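PDB 3KAE: possible protein of nuclear scaffold from Encephalitozoon cuniculi, which is probably the Cdc27 (APC3) subunit of the anaphase-promoting complex, a ubiquitin ligase, and here dimerises through its N-terminal tetratricopeptide-repeat domain. Local coordinates for residues T50-H55 with S69-K74. Sequence-based numbering, arbitrary orientation.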
ATOM      1  N   THR C  50      -3.227  10.816   8.868  1.00 66.79           N
ATOM      2  CA  THR C  50      -4.025  11.727   9.684  1.00 53.02           C
ATOM      3  C   THR C  50      -5.491  11.692   9.264  1.00 58.69           C
ATOM      4  O   THR C  50      -6.384  11.724  10.114  1.00 62.62           O
ATOM      5  CB  THR C  50      -3.498  13.156   9.612  1.00 61.58           C
ATOM      6  OG1 THR C  50      -2.078  13.146   9.800  1.00 84.68           O
ATOM      7  CG2 THR C  50      -4.152  14.019  10.684  1.00 68.37           C
ATOM      8  N   ARG C  51      -5.740  11.607   7.957  1.00 51.10           N
ATOM      9  CA  ARG C  51      -7.106  11.513   7.464  1.00 69.59           C
ATOM     10  C   ARG C  51      -7.739  10.181   7.847  1.00 62.43           C
ATOM     11  O   ARG C  51      -8.917  10.123   8.224  1.00 67.39           O
ATOM     12  CB  ARG C  51      -7.160  11.720   5.941  1.00 65.46           C
ATOM     13  CG  ARG C  51      -6.995  13.170   5.519  1.00 73.92           C
ATOM     14  CD  ARG C  51      -7.208  13.355   4.033  1.00 66.16           C
ATOM     15  NE  ARG C  51      -8.578  13.055   3.628  1.00 63.46           N
ATOM     16  CZ  ARG C  51      -8.951  12.798   2.375  1.00 64.29           C
ATOM     17  NH1 ARG C  51      -8.056  12.796   1.388  1.00 67.05           N
ATOM     18  NH2 ARG C  51     -10.219  12.526   2.113  1.00 61.90           N
ATOM     19  N   ALA C  52      -6.956   9.113   7.752  1.00 52.37           N
ATOM     20  CA  ALA C  52      -7.467   7.797   8.080  1.00 44.54           C
ATOM     21  C   ALA C  52      -7.846   7.746   9.558  1.00 45.05           C
ATOM     22  O   ALA C  52      -8.825   7.106   9.931  1.00 57.54           O
ATOM     23  CB  ALA C  52      -6.420   6.698   7.726  1.00 40.80           C
ATOM     24  N   LEU C  53      -7.050   8.407  10.401  1.00 60.16           N
ATOM     25  CA  LEU C  53      -7.301   8.420  11.844  1.00 64.81           C
ATOM     26  C   LEU C  53      -8.644   9.082  12.153  1.00 77.58           C
ATOM     27  O   LEU C  53      -9.391   8.633  13.034  1.00 67.16           O
ATOM     28  CB  LEU C  53      -6.168   9.127  12.587  1.00 61.62           C
ATOM     29  CG  LEU C  53      -4.897   8.298  12.860  1.00 63.71           C
ATOM     30  CD1 LEU C  53      -3.751   9.178  13.322  1.00 59.87           C
ATOM     31  CD2 LEU C  53      -5.150   7.193  13.888  1.00 47.25           C
ATOM     32  N   PHE C  54      -8.953  10.146  11.417  1.00 81.46           N
ATOM     33  CA  PHE C  54     -10.224  10.822  11.595  1.00 76.69           C
ATOM     34  C   PHE C  54     -11.349   9.802  11.473  1.00 65.65           C
ATOM     35  O   PHE C  54     -12.257   9.771  12.288  1.00 64.80           O
ATOM     36  CB  PHE C  54     -10.393  11.949  10.575  1.00 79.08           C
ATOM     37  N   HIS C  55     -11.280   8.940  10.470  1.00 55.58           N
ATOM     38  CA  HIS C  55     -12.356   7.969  10.290  1.00 55.86           C
ATOM     39  C   HIS C  55     -12.269   6.860  11.326  1.00 72.37           C
ATOM     40  O   HIS C  55     -13.281   6.318  11.776  1.00 65.73           O
ATOM     41  CB  HIS C  55     -12.335   7.398   8.875  1.00 58.00           C
ATOM     42  CG  HIS C  55     -12.793   8.372   7.835  1.00 73.20           C
ATOM     43  ND1 HIS C  55     -14.091   8.407   7.368  1.00 83.61           N
ATOM     44  CD2 HIS C  55     -12.136   9.367   7.191  1.00 79.78           C
ATOM     45  CE1 HIS C  55     -14.207   9.368   6.468  1.00 86.88           C
ATOM     46  NE2 HIS C  55     -13.038   9.971   6.347  1.00 79.64           N
ATOM     47  N   SER C  69      -3.137   1.933  15.131  1.00 57.45           N
ATOM     48  CA  SER C  69      -1.747   1.757  15.543  1.00 51.08           C
ATOM     49  C   SER C  69      -0.782   1.993  14.379  1.00 50.07           C
ATOM     50  O   SER C  69       0.224   2.678  14.538  1.00 40.53           O
ATOM     51  CB  SER C  69      -1.532   0.362  16.133  1.00 64.26           C
ATOM     52  OG  SER C  69      -0.317   0.316  16.875  1.00 71.87           O
ATOM     53  N   LEU C  70      -1.104   1.473  13.195  1.00 43.85           N
ATOM     54  CA  LEU C  70      -0.242   1.714  12.028  1.00 37.52           C
ATOM     55  C   LEU C  70      -0.108   3.202  11.717  1.00 61.21           C
ATOM     56  O   LEU C  70       1.004   3.681  11.456  1.00 48.05           O
ATOM     57  CB  LEU C  70      -0.743   0.988  10.783  1.00 36.22           C
ATOM     58  CG  LEU C  70      -0.901  -0.528  10.834  1.00 46.95           C
ATOM     59  CD1 LEU C  70      -1.430  -1.030   9.472  1.00 41.73           C
ATOM     60  CD2 LEU C  70       0.433  -1.179  11.211  1.00 51.44           C
ATOM     61  N   CYS C  71      -1.242   3.922  11.733  1.00 46.58           N
ATOM     62  CA  CYS C  71      -1.257   5.346  11.398  1.00 46.69           C
ATOM     63  C   CYS C  71      -0.469   6.113  12.428  1.00 41.12           C
ATOM     64  O   CYS C  71       0.319   6.989  12.090  1.00 53.68           O
ATOM     65  CB  CYS C  71      -2.697   5.914  11.329  1.00 44.22           C
ATOM     66  SG  CYS C  71      -3.730   5.258   9.992  1.00 47.90           S
ATOM     67  N   TYR C  72      -0.690   5.784  13.696  1.00 54.10           N
ATOM     68  CA  TYR C  72       0.083   6.373  14.795  1.00 43.81           C
ATOM     69  C   TYR C  72       1.575   6.131  14.661  1.00 59.51           C
ATOM     70  O   TYR C  72       2.375   7.017  14.945  1.00 59.62           O
ATOM     71  CB  TYR C  72      -0.427   5.881  16.147  1.00 58.03           C
ATOM     72  CG  TYR C  72      -1.690   6.584  16.610  1.00 58.34           C
ATOM     73  CD1 TYR C  72      -1.815   7.965  16.512  1.00 59.05           C
ATOM     74  CD2 TYR C  72      -2.750   5.867  17.150  1.00 64.14           C
ATOM     75  CE1 TYR C  72      -2.977   8.623  16.932  1.00 61.94           C
ATOM     76  CE2 TYR C  72      -3.906   6.507  17.568  1.00 78.75           C
ATOM     77  CZ  TYR C  72      -4.012   7.881  17.455  1.00 71.16           C
ATOM     78  OH  TYR C  72      -5.155   8.507  17.875  1.00 82.67           O
ATOM     79  N   LYS C  73       1.947   4.932  14.223  1.00 65.43           N
ATOM     80  CA  LYS C  73       3.350   4.593  14.058  1.00 56.73           C
ATOM     81  C   LYS C  73       3.975   5.420  12.934  1.00 52.49           C
ATOM     82  O   LYS C  73       5.089   5.919  13.063  1.00 56.67           O
ATOM     83  CB  LYS C  73       3.518   3.092  13.807  1.00 57.85           C
ATOM     84  CG  LYS C  73       4.976   2.618  13.695  1.00 44.61           C
ATOM     85  CD  LYS C  73       5.038   1.112  13.455  1.00 55.91           C
ATOM     86  CE  LYS C  73       6.477   0.631  13.313  1.00 63.75           C
ATOM     87  NZ  LYS C  73       7.104   1.215  12.099  1.00 71.77           N
ATOM     88  N   LYS C  74       3.258   5.570  11.827  1.00 52.13           N
ATOM     89  CA  LYS C  74       3.728   6.430  10.739  1.00 48.88           C
ATOM     90  C   LYS C  74       3.960   7.857  11.224  1.00 51.24           C
ATOM     91  O   LYS C  74       4.863   8.550  10.760  1.00 61.25           O
ATOM     92  CB  LYS C  74       2.711   6.460   9.604  1.00 51.69           C
ATOM     93  CG  LYS C  74       2.608   5.193   8.814  1.00 48.32           C
ATOM     94  CD  LYS C  74       3.904   4.892   8.106  1.00 42.80           C
ATOM     95  CE  LYS C  74       3.779   3.610   7.319  1.00 54.31           C
ATOM     96  NZ  LYS C  74       5.002   3.331   6.514  1.00 64.11           N
TER
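L53 sits across C71 and Y72: its CG and CD2 pack on C71 CB, and both of its methyls meet the Y72 ring. The closest of these approaches is CG to C71 CB, at 3.6 Å. CD2 reaches over one face of the Y72 ring in a CH-pi contact, 3.9 Å from the centroid and 14° off the ring normal. CD1 lies nearer the ring's rim, 3.7 Å from CE1 of Y72. The leucine owes this reach to its first torsion (chi1 -81°), which sets CG anti to the carbonyl carbon and points the forked end at the neighbouring helix. Beside it C71, whose CB is directed toward helix 49-57, brings SG to 3.8 Å from A52 CB. The contact is entirely apolar, with no hydrogen bond between the segments. Helices 49-57 and 62-74 run roughly antiparallel here, their local axes 9.4 Å apart and inclined at 148°, as expected for successive helices in the antiparallel stack of a tetratricopeptide-repeat array. L53 and C71 mark the closest backbone register, with CA atoms 6.8 Å apart. Further out, C71 also packs on Y49 and L56 of helix 49-57, and the Y72 side chain also touches K80, A81 and S84 of helix 78-89. That next helix is also tied to 69-74 by a hydrogen bond between S69 OG and A81 O.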